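Local coordinates for putative methyl-accepting chemotaxis signal transduction protein (Campylobacter jejuni subsp. jejuni serotype O:2, PDB 4XMR) that probably acts as a chemotaxis receptor, sensing amino acids such as isoleucine through a tandem PAS sensory region and passing the signal across the membrane, at residues B[41-46]-B[66-71]; B[83-88]-B[102-107]. All coordinates share one frame; numbering follows the deposited sequence.

Contact 1 of 2, residues B[41-46]-B[66-71]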
loop_
_atom_site.group_PDB
_atom_site.type_symbol
_atom_site.label_atom_id
_atom_site.label_comp_id
_atom_site.label_asym_id
_atom_site.label_seq_id
_atom_site.Cartn_x
_atom_site.Cartn_y
_atom_site.Cartn_z
ATOM N N ARG B 41 -9.450 12.785 1.638
ATOM C CA ARG B 41 -9.906 13.524 2.817
ATOM C C ARG B 41 -8.887 14.569 3.260
ATOM O O ARG B 41 -9.253 15.681 3.646
ATOM C CB ARG B 41 -10.192 12.577 3.981
ATOM C CG ARG B 41 -11.526 11.843 3.896
ATOM C CD ARG B 41 -11.840 11.152 5.220
ATOM N NE ARG B 41 -11.000 9.978 5.392
ATOM C CZ ARG B 41 -11.355 8.758 5.016
ATOM N NH1 ARG B 41 -12.551 8.551 4.473
ATOM N NH2 ARG B 41 -10.525 7.744 5.197
ATOM N N ALA B 42 -7.608 14.211 3.227
ATOM C CA ALA B 42 -6.557 15.148 3.611
ATOM C C ALA B 42 -6.541 16.346 2.660
ATOM O O ALA B 42 -6.401 17.501 3.091
ATOM C CB ALA B 42 -5.202 14.453 3.639
ATOM N N LEU B 43 -6.672 16.069 1.367
ATOM C CA LEU B 43 -6.701 17.118 0.356
ATOM C C LEU B 43 -7.900 18.051 0.587
ATOM O O LEU B 43 -7.749 19.272 0.562
ATOM C CB LEU B 43 -6.723 16.492 -1.038
ATOM C CG LEU B 43 -6.777 17.445 -2.226
ATOM C CD1 LEU B 43 -5.763 18.578 -2.104
ATOM C CD2 LEU B 43 -6.504 16.645 -3.491
ATOM N N GLU B 44 -9.081 17.483 0.831
ATOM C CA GLU B 44 -10.258 18.291 1.148
ATOM C C GLU B 44 -9.985 19.233 2.314
ATOM O O GLU B 44 -10.340 20.410 2.271
ATOM C CB GLU B 44 -11.432 17.372 1.497
ATOM C CG GLU B 44 -12.588 18.060 2.264
ATOM C CD GLU B 44 -13.597 17.073 2.836
ATOM O OE1 GLU B 44 -13.181 16.017 3.370
ATOM O OE2 GLU B 44 -14.815 17.350 2.750
ATOM N N LYS B 45 -9.367 18.706 3.361
ATOM C CA LYS B 45 -9.123 19.490 4.568
ATOM C C LYS B 45 -8.160 20.644 4.280
ATOM O O LYS B 45 -8.371 21.764 4.758
ATOM C CB LYS B 45 -8.602 18.599 5.698
ATOM C CG LYS B 45 -8.448 19.283 7.049
ATOM C CD LYS B 45 -7.981 18.285 8.112
ATOM C CE LYS B 45 -7.740 18.965 9.451
ATOM N NZ LYS B 45 -7.368 17.979 10.505
ATOM N N ASP B 46 -7.120 20.392 3.488
ATOM C CA ASP B 46 -6.199 21.470 3.154
ATOM C C ASP B 46 -6.856 22.531 2.266
ATOM O O ASP B 46 -6.591 23.715 2.425
ATOM C CB ASP B 46 -4.927 20.904 2.515
ATOM C CG ASP B 46 -3.836 20.639 3.536
ATOM O OD1 ASP B 46 -3.765 21.371 4.554
ATOM O OD2 ASP B 46 -3.025 19.716 3.311
ATOM N N GLY B 66 -4.735 25.682 -6.823
ATOM C CA GLY B 66 -3.911 24.991 -7.801
ATOM C C GLY B 66 -2.637 24.360 -7.256
ATOM O O GLY B 66 -2.368 23.187 -7.519
ATOM N N PRO B 67 -1.834 25.133 -6.504
ATOM C CA PRO B 67 -0.611 24.530 -5.959
ATOM C C PRO B 67 -0.906 23.324 -5.068
ATOM O O PRO B 67 -0.150 22.359 -5.087
ATOM C CB PRO B 67 0.017 25.681 -5.159
ATOM C CG PRO B 67 -0.460 26.915 -5.856
ATOM C CD PRO B 67 -1.882 26.587 -6.262
ATOM N N ILE B 68 -1.990 23.372 -4.306
ATOM C CA ILE B 68 -2.312 22.254 -3.425
ATOM C C ILE B 68 -2.637 21.001 -4.246
ATOM O O ILE B 68 -2.156 19.903 -3.936
ATOM C CB ILE B 68 -3.500 22.589 -2.485
ATOM C CG1 ILE B 68 -3.260 23.913 -1.767
ATOM C CG2 ILE B 68 -3.680 21.476 -1.477
ATOM C CD1 ILE B 68 -4.358 24.289 -0.755
ATOM N N LEU B 69 -3.423 21.167 -5.311
ATOM C CA LEU B 69 -3.751 20.038 -6.174
ATOM C C LEU B 69 -2.488 19.431 -6.758
ATOM O O LEU B 69 -2.344 18.211 -6.815
ATOM C CB LEU B 69 -4.671 20.464 -7.321
ATOM C CG LEU B 69 -5.998 21.127 -6.965
ATOM C CD1 LEU B 69 -6.752 21.500 -8.250
ATOM C CD2 LEU B 69 -6.848 20.229 -6.077
ATOM N N LYS B 70 -1.574 20.288 -7.211
ATOM C CA LYS B 70 -0.344 19.809 -7.823
ATOM C C LYS B 70 0.543 19.046 -6.838
ATOM O O LYS B 70 1.053 17.968 -7.152
ATOM C CB LYS B 70 0.445 20.970 -8.434
ATOM C CG LYS B 70 1.736 20.527 -9.127
ATOM C CD LYS B 70 2.519 21.701 -9.709
ATOM C CE LYS B 70 3.309 22.437 -8.639
ATOM N NZ LYS B 70 4.394 23.286 -9.227
ATOM N N TYR B 71 0.757 19.613 -5.656
ATOM C CA TYR B 71 1.642 18.963 -4.692
ATOM C C TYR B 71 1.029 17.635 -4.253
ATOM O O TYR B 71 1.723 16.625 -4.161
ATOM C CB TYR B 71 1.937 19.868 -3.488
ATOM C CG TYR B 71 2.750 21.091 -3.838
ATOM C CD1 TYR B 71 3.876 20.991 -4.646
ATOM C CD2 TYR B 71 2.374 22.354 -3.388
ATOM C CE1 TYR B 71 4.633 22.128 -4.976
ATOM C CE2 TYR B 71 3.116 23.480 -3.710
ATOM C CZ TYR B 71 4.238 23.375 -4.504
ATOM O OH TYR B 71 4.955 24.526 -4.806
#

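Contact 2 of 2, residues B[83-88]-B[102-107]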
loop_
_atom_site.group_PDB
_atom_site.type_symbol
_atom_site.label_atom_id
_atom_site.label_comp_id
_atom_site.label_asym_id
_atom_site.label_seq_id
_atom_site.Cartn_x
_atom_site.Cartn_y
_atom_site.Cartn_z
ATOM N N LEU B 83 -10.577 20.293 -8.994
ATOM C CA LEU B 83 -11.723 20.873 -8.310
ATOM C C LEU B 83 -12.744 21.322 -9.343
ATOM O O LEU B 83 -12.476 22.226 -10.138
ATOM C CB LEU B 83 -11.291 22.050 -7.429
ATOM C CG LEU B 83 -12.397 22.718 -6.600
ATOM C CD1 LEU B 83 -13.006 21.749 -5.588
ATOM C CD2 LEU B 83 -11.878 23.990 -5.917
ATOM N N GLY B 84 -13.900 20.659 -9.354
ATOM C CA GLY B 84 -14.994 21.049 -10.231
ATOM C C GLY B 84 -15.881 22.101 -9.594
ATOM O O GLY B 84 -16.313 21.938 -8.470
ATOM N N LEU B 85 -16.176 23.169 -10.328
ATOM C CA LEU B 85 -16.996 24.269 -9.800
ATOM C C LEU B 85 -18.447 24.208 -10.293
ATOM O O LEU B 85 -18.729 23.581 -11.310
ATOM C CB LEU B 85 -16.374 25.616 -10.192
ATOM C CG LEU B 85 -14.895 25.798 -9.826
ATOM C CD1 LEU B 85 -14.345 27.127 -10.332
ATOM C CD2 LEU B 85 -14.666 25.655 -8.323
ATOM N N ASN B 86 -19.362 24.878 -9.589
ATOM C CA ASN B 86 -20.767 24.901 -10.011
ATOM C C ASN B 86 -20.986 25.576 -11.359
ATOM O O ASN B 86 -21.952 25.274 -12.063
ATOM C CB ASN B 86 -21.678 25.536 -8.950
ATOM C CG ASN B 86 -23.133 25.636 -9.407
ATOM O OD1 ASN B 86 -23.805 24.623 -9.617
ATOM N ND2 ASN B 86 -23.623 26.864 -9.569
ATOM N N ASN B 87 -20.091 26.485 -11.733
ATOM C CA ASN B 87 -20.222 27.128 -13.036
ATOM C C ASN B 87 -19.774 26.203 -14.162
ATOM O O ASN B 87 -19.821 26.563 -15.335
ATOM C CB ASN B 87 -19.525 28.496 -13.086
ATOM C CG ASN B 87 -18.006 28.401 -13.055
ATOM O OD1 ASN B 87 -17.427 27.319 -12.970
ATOM N ND2 ASN B 87 -17.355 29.554 -13.138
ATOM N N GLY B 88 -19.332 25.004 -13.787
ATOM C CA GLY B 88 -19.005 23.981 -14.759
ATOM C C GLY B 88 -17.529 23.913 -15.089
ATOM O O GLY B 88 -17.080 22.964 -15.722
ATOM N N PRO B 102 -1.865 24.224 -12.637
ATOM C CA PRO B 102 -3.231 23.824 -12.989
ATOM C C PRO B 102 -4.025 24.990 -13.566
ATOM O O PRO B 102 -3.900 26.131 -13.107
ATOM C CB PRO B 102 -3.817 23.396 -11.645
ATOM C CG PRO B 102 -2.633 22.885 -10.890
ATOM C CD PRO B 102 -1.519 23.827 -11.259
ATOM N N GLU B 103 -4.820 24.699 -14.586
ATOM C CA GLU B 103 -5.634 25.711 -15.235
ATOM C C GLU B 103 -7.094 25.292 -15.223
ATOM O O GLU B 103 -7.420 24.119 -14.967
ATOM C CB GLU B 103 -5.171 25.932 -16.678
ATOM C CG GLU B 103 -3.779 26.526 -16.799
ATOM C CD GLU B 103 -3.340 26.675 -18.241
ATOM O OE1 GLU B 103 -3.995 26.082 -19.123
ATOM O OE2 GLU B 103 -2.344 27.388 -18.493
ATOM N N LEU B 104 -7.962 26.263 -15.485
ATOM C CA LEU B 104 -9.394 26.026 -15.586
ATOM C C LEU B 104 -9.742 25.506 -16.970
ATOM O O LEU B 104 -9.354 26.090 -17.979
ATOM C CB LEU B 104 -10.195 27.300 -15.295
ATOM C CG LEU B 104 -10.262 27.805 -13.859
ATOM C CD1 LEU B 104 -11.094 29.075 -13.785
ATOM C CD2 LEU B 104 -10.838 26.749 -12.931
ATOM N N ARG B 105 -10.464 24.394 -17.006
ATOM C CA ARG B 105 -11.008 23.862 -18.245
ATOM C C ARG B 105 -12.507 24.125 -18.212
ATOM O O ARG B 105 -13.144 23.922 -17.181
ATOM C CB ARG B 105 -10.766 22.353 -18.340
ATOM C CG ARG B 105 -9.307 21.900 -18.245
ATOM C CD ARG B 105 -8.601 21.986 -19.587
ATOM N NE ARG B 105 -9.468 21.586 -20.694
ATOM C CZ ARG B 105 -9.517 20.365 -21.217
ATOM N NH1 ARG B 105 -8.741 19.397 -20.741
ATOM N NH2 ARG B 105 -10.342 20.112 -22.226
ATOM N N ASP B 106 -13.086 24.570 -19.322
ATOM C CA ASP B 106 -14.515 24.872 -19.313
ATOM C C ASP B 106 -15.365 23.925 -20.161
ATOM O O ASP B 106 -16.572 24.122 -20.287
ATOM C CB ASP B 106 -14.783 26.338 -19.696
ATOM C CG ASP B 106 -14.198 26.713 -21.043
ATOM O OD1 ASP B 106 -13.985 25.813 -21.881
ATOM O OD2 ASP B 106 -13.957 27.917 -21.268
ATOM N N ASP B 107 -14.742 22.891 -20.719
ATOM C CA ASP B 107 -15.423 22.026 -21.684
ATOM C C ASP B 107 -15.468 20.545 -21.301
ATOM O O ASP B 107 -15.498 19.679 -22.176
ATOM C CB ASP B 107 -14.779 22.180 -23.066
ATOM C CG ASP B 107 -13.306 21.803 -23.070
ATOM O OD1 ASP B 107 -12.724 21.634 -21.978
ATOM O OD2 ASP B 107 -12.727 21.688 -24.172
HETATM O O HOH W 1 -15.214 21.937 -17.640
#

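Contact 1 of 2, residues B[41-46]-B[66-71]
L43 and I68 meet at an oblique angle between two nearly antiparallel helices, the CD1 methyl of L43 lying 3.6 Å from the CG2 branch of I68. With CG of L43 anti to the backbone N (chi1 179°), the chain runs along the gap and its CD1 branch turns in to I68. I68 points toward the other helix and divides its work: CG2 takes L43, while CG1, anti to the carbonyl carbon, carries CD1 to within 3.9 Å of the backbone O of D46. L43 CD2 also looks toward L69 CD2, a looser approach of 4.4 Å. The segments belong to the long helix 9-48 and to helix 58-76; the axes of the two segments make an angle of 161° and approach to 10.6 Å. Both helices pack beside the antiparallel sheet of the first PAS-like (PDC) module, probably the membrane-distal one, where L43 and L69 both rest on V81 of strand 80-84. The aliphatic part of D46 faces I68, its CB 4.2 Å from I68 CG2. Its carboxylate is engaged elsewhere: OD2 is hydrogen-bonded to Y72 OH of the same chain and to H74 ND1 of the second subunit, whose Y71 also packs on I68.

Contact 2 of 2, residues B[83-88]-B[102-107]
This is a sparse, water-bridged contact at the edge of the six-stranded antiparallel sheet, between the turn that leaves strand 80-84 and the outermost strand 103-105. Strand 90-94 lies between the two in the sheet, and R105 and E103 pair with its V90 and L92. Direct contact is apolar and loose: L85 points toward the opposite segment and brings CD1 to 4.4 Å from CD2 of L104, while I61 and I62 of helix 58-76 lie against L85 and L104 respectively. The polar part runs through one water, which donates to G88 O at 2.9 Å and to R105 O at the same distance, joining two carbonyl oxygens that stand 4.3 Å apart and could not bond each other directly. G88 closes a type I turn from L85, its N bonded to L85 O at 2.9 Å, and its positive phi of 97° suits glycine. The side chain of R105 turns along its own segment toward D107, where NH2 forms a salt bridge with OD1 of D107 (2.8 Å). That oxygen is approached on its syn side but lies 32° out of the guanidinium plane, whereas OD2, in a longer, weak bond, lies at the guanidinium edge. R105 also touches V135 of the isoleucine pocket. The strand order is that of a beta hairpin, 80-84 and 90-94, flanked by edge strand 103-105 in a PAS-like (PDC) sheet, with R105 on the side of the pocket.

The two contacts follow one another along the chain, contact 1 closing before contact 2 opens, and their centres are about 16 Å apart, on the same side of the chain's centre. Helix 58-76 of contact 1 leads directly into strand 80-84 of contact 2. They also touch: G66 O lies 3.4 Å from P102 CG, and L69 CD1 packs 4.1 Å from L83 N. Contact 1 lies in the helical layer, which also meets the second subunit, while contact 2 lies at the margin of the sheet, closer to bound isoleucine. Helix 58-76 packs on the sheet and takes part in the subunit interface, an arrangement that could link ligand binding to the dimer.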